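Local coordinates for protein 2-polyprenyl-6-methoxyphenol hydroxylase-like FAD-dependent oxidoreductase (Streptomyces sp. NRRL 11266, PDB 6UI5) that binds flavin-adenine dinucleotide in a Rossmann-type domain and is probably a flavin-dependent oxidoreductase, at residues A[136-140]-A[141-145]; A[210-213]-A[214-218]. All coordinates share one frame; numbering follows the deposited sequence.

How the contacts relate
Both contacts are the turn ends of antiparallel beta hairpins, and both lie in the FAD binding domain. They share no strands. Contact 1 joins strands 133-138 and 143-148 of a three-stranded sheet and is a surface feature, with most of its residues exposed. Contact 2 joins strands 206-211 and 216-225 of a larger antiparallel sheet and is partly buried. Contact 1 depends mainly on one good backbone bond, with little side-chain contact. Contact 2 has three such bonds, apolar side chains packed across its faces and a buried arginine. Their centres are about 39 Å apart, yet each has a side chain about 8 Å from the bound FAD.

Contact 1: A[136-140]-A[141-145]; sequences TLASD and AGEEQ
The carbonyl oxygen of Glu144 takes the main bond of this hairpin end. Leu137 N donates to Glu144 O at 2.7 Å, and the N-H points almost straight at it (171°). The same oxygen also receives a CA-H...O contact from Thr136 CA at 3.3 Å. The return bond of the pair is weak: Glu144 N lies 3.0 Å from Leu137 O, but the angle at the hydrogen is only 122°. Glu143 CA comes to 3.1 Å from Leu137 O as a second CA-H...O contact. Strands 133-138 and 143-148 thus form an antiparallel beta hairpin, with Leu137 and Glu144 as a hydrogen-bonded pair. Ser139 to Gly142 carry the chain round between them. Strand 133-138 is the middle strand of its sheet, and on its other side Thr136 and Ala138 make backbone hydrogen bonds to strand 120-126.

Side-chain contact is sparse. Thr136 CG2 meets Gln145 CG at 3.9 Å, and the two side chains pass at a slant. With OG1 at chi1 88°, the CG2 methyl is turned opposite the carbonyl carbon of Thr136, and this methyl is the part that meets Gln145. On the same face, the CB of Ala138 touches the CG of Glu143 at 4.2 Å. Both of these side chains also touch Thr122. Leu137 and Glu144 point to the other face. Leu137 is buried there, and its side chain is about 8 Å from the bound FAD.

Contact 2: A[210-213]-A[214-218]; sequences APLS and PDVMR
Ala210 and Arg218 bond to each other in both directions. Ala210 N donates to Arg218 O at 2.9 Å in a nearly straight bond (174°). Arg218 N donates to Ala210 O at 2.7 Å in a more bent one (141°). Leu212 N gives a third good bond, 3.0 Å to Val216 O, and stands tilted from the plane of that carbonyl. Nearer the turn, Val216 N has two weak bonds to Ser213, one to O and one to OG. The hydroxyl comes within range because chi1 of 65° sets OG between the N and C of its own backbone.

This is an antiparallel beta hairpin of strands 206-211 and 216-225, turning through Pro214 and Asp215. Pro211 and Met217 share one face, where Pro211 CG touches Met217 CG at 4.3 Å; Ala210 and Arg218 point to the other. On the Arg218 side, Leu212 reaches across the strands. Leu212 CD1 packs on Arg218 CB at 3.5 Å and on Val216 CG1 at 4.1 Å. Leu212 CD2 sits over one face of the Arg218 guanidinium, 4.2 Å from its plane and nearer its edge than its middle.

Further out, Asp183 of strand 176-185 makes a salt bridge to Arg218 NE, which helps fix the side chain of the buried Arg218. Leu212 and Val216 also touch Asp183, and Met217 bonds through its backbone to Val184 of the same strand. Arg188 and Tyr196 touch Pro211 from neighbouring loops.

Contact 1: A[136-140]-A[141-145]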
# COMPACT_ATOMS: atom_id res chain seq x y z
N THR A 136 18.52 41.94 0.44
CA THR A 136 19.87 42.35 0.80
C THR A 136 20.83 41.21 0.48
O THR A 136 20.57 40.05 0.85
CB THR A 136 20.01 42.76 2.27
OG1 THR A 136 20.30 41.62 3.07
CG2 THR A 136 18.74 43.41 2.78
N LEU A 137 21.93 41.56 -0.20
CA LEU A 137 22.94 40.62 -0.68
C LEU A 137 24.28 41.00 -0.07
O LEU A 137 24.63 42.18 -0.03
CB LEU A 137 23.05 40.66 -2.21
CG LEU A 137 21.98 39.97 -3.06
CD1 LEU A 137 20.68 40.72 -3.00
CD2 LEU A 137 22.44 39.88 -4.49
N ALA A 138 25.05 39.99 0.38
CA ALA A 138 26.28 40.18 1.15
C ALA A 138 27.48 39.59 0.41
O ALA A 138 27.85 38.43 0.61
CB ALA A 138 26.16 39.55 2.56
N SER A 139 28.11 40.41 -0.43
CA SER A 139 29.37 40.08 -1.07
C SER A 139 30.53 40.53 -0.16
O SER A 139 30.33 41.12 0.91
CB SER A 139 29.46 40.74 -2.45
OG SER A 139 30.50 40.19 -3.24
N ASP A 140 31.76 40.24 -0.60
CA ASP A 140 32.94 40.75 0.09
C ASP A 140 32.94 42.27 0.10
O ASP A 140 33.29 42.89 1.12
CB ASP A 140 34.22 40.23 -0.56
CG ASP A 140 34.18 38.75 -0.84
OD1 ASP A 140 33.07 38.21 -1.06
OD2 ASP A 140 35.26 38.13 -0.84
N ALA A 141 32.56 42.88 -1.02
CA ALA A 141 32.61 44.33 -1.16
C ALA A 141 31.78 45.03 -0.09
O ALA A 141 32.22 46.01 0.51
CB ALA A 141 32.12 44.73 -2.55
N GLY A 142 30.57 44.53 0.15
CA GLY A 142 29.69 45.09 1.16
C GLY A 142 28.33 44.44 1.21
O GLY A 142 28.22 43.21 1.28
N GLU A 143 27.27 45.25 1.17
CA GLU A 143 25.90 44.77 1.21
C GLU A 143 25.07 45.60 0.23
O GLU A 143 24.78 46.77 0.50
CB GLU A 143 25.30 44.85 2.61
CG GLU A 143 25.59 43.64 3.46
CD GLU A 143 24.73 43.59 4.71
OE1 GLU A 143 24.13 44.63 5.06
OE2 GLU A 143 24.64 42.51 5.33
N GLU A 144 24.71 45.00 -0.90
CA GLU A 144 23.72 45.62 -1.76
C GLU A 144 22.34 45.34 -1.20
O GLU A 144 22.03 44.23 -0.75
CB GLU A 144 23.82 45.12 -3.19
CG GLU A 144 23.47 46.23 -4.19
CD GLU A 144 22.72 45.73 -5.40
OE1 GLU A 144 21.90 46.49 -5.95
OE2 GLU A 144 22.96 44.58 -5.83
N GLN A 145 21.50 46.37 -1.21
CA GLN A 145 20.12 46.28 -0.78
C GLN A 145 19.28 46.39 -2.07
O GLN A 145 18.92 47.49 -2.48
CB GLN A 145 19.82 47.39 0.26
CG GLN A 145 18.84 47.03 1.37
CD GLN A 145 17.98 48.21 1.78
OE1 GLN A 145 17.23 48.75 0.96
NE2 GLN A 145 18.09 48.62 3.04

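Contact 2: A[210-213]-A[214-218]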
# COMPACT_ATOMS: atom_id res chain seq x y z
N ALA A 210 30.40 3.32 -7.14
CA ALA A 210 30.28 3.49 -8.59
C ALA A 210 31.49 4.28 -9.09
O ALA A 210 31.72 5.41 -8.63
CB ALA A 210 28.99 4.21 -8.95
N PRO A 211 32.25 3.74 -10.02
CA PRO A 211 33.43 4.46 -10.51
C PRO A 211 33.07 5.37 -11.68
O PRO A 211 32.15 5.11 -12.45
CB PRO A 211 34.37 3.33 -10.95
CG PRO A 211 33.72 2.04 -10.43
CD PRO A 211 32.27 2.34 -10.45
N LEU A 212 33.83 6.46 -11.79
CA LEU A 212 33.61 7.44 -12.84
C LEU A 212 34.66 7.29 -13.94
O LEU A 212 34.34 6.93 -15.07
CB LEU A 212 33.64 8.86 -12.26
CG LEU A 212 32.47 9.31 -11.37
CD1 LEU A 212 32.62 8.76 -9.99
CD2 LEU A 212 32.39 10.83 -11.32
N SER A 213 35.91 7.57 -13.60
CA SER A 213 37.08 7.25 -14.39
C SER A 213 37.82 6.11 -13.69
O SER A 213 37.48 5.74 -12.56
CB SER A 213 37.97 8.49 -14.54
OG SER A 213 38.50 8.90 -13.30
N PRO A 214 38.83 5.51 -14.33
CA PRO A 214 39.53 4.39 -13.69
C PRO A 214 40.29 4.76 -12.43
O PRO A 214 40.92 3.88 -11.82
CB PRO A 214 40.47 3.89 -14.79
CG PRO A 214 39.84 4.34 -16.06
CD PRO A 214 39.26 5.67 -15.73
N ASP A 215 40.27 6.03 -12.01
CA ASP A 215 40.97 6.46 -10.82
C ASP A 215 40.08 7.10 -9.76
O ASP A 215 40.49 7.17 -8.60
CB ASP A 215 42.09 7.46 -11.18
CG ASP A 215 43.05 6.90 -12.21
OD1 ASP A 215 43.25 5.67 -12.24
OD2 ASP A 215 43.62 7.70 -12.99
N VAL A 216 38.89 7.57 -10.13
CA VAL A 216 37.96 8.18 -9.20
C VAL A 216 36.73 7.28 -9.09
O VAL A 216 36.29 6.70 -10.08
CB VAL A 216 37.57 9.60 -9.66
CG1 VAL A 216 36.30 10.12 -8.93
CG2 VAL A 216 38.76 10.56 -9.47
N MET A 217 36.19 7.18 -7.88
CA MET A 217 34.94 6.47 -7.63
C MET A 217 34.03 7.34 -6.78
O MET A 217 34.49 8.02 -5.85
CB MET A 217 35.19 5.13 -6.93
CG MET A 217 33.96 4.29 -6.75
SD MET A 217 34.29 2.64 -6.10
CE MET A 217 34.47 2.93 -4.35
N ARG A 218 32.75 7.35 -7.13
CA ARG A 218 31.73 7.96 -6.28
C ARG A 218 31.22 6.92 -5.30
O ARG A 218 31.05 5.75 -5.65
CB ARG A 218 30.58 8.53 -7.10
CG ARG A 218 29.43 9.07 -6.27
CD ARG A 218 28.67 10.06 -7.10
NE ARG A 218 29.52 11.19 -7.41
CZ ARG A 218 29.28 12.08 -8.37
NH1 ARG A 218 28.20 11.99 -9.14
NH2 ARG A 218 30.15 13.08 -8.53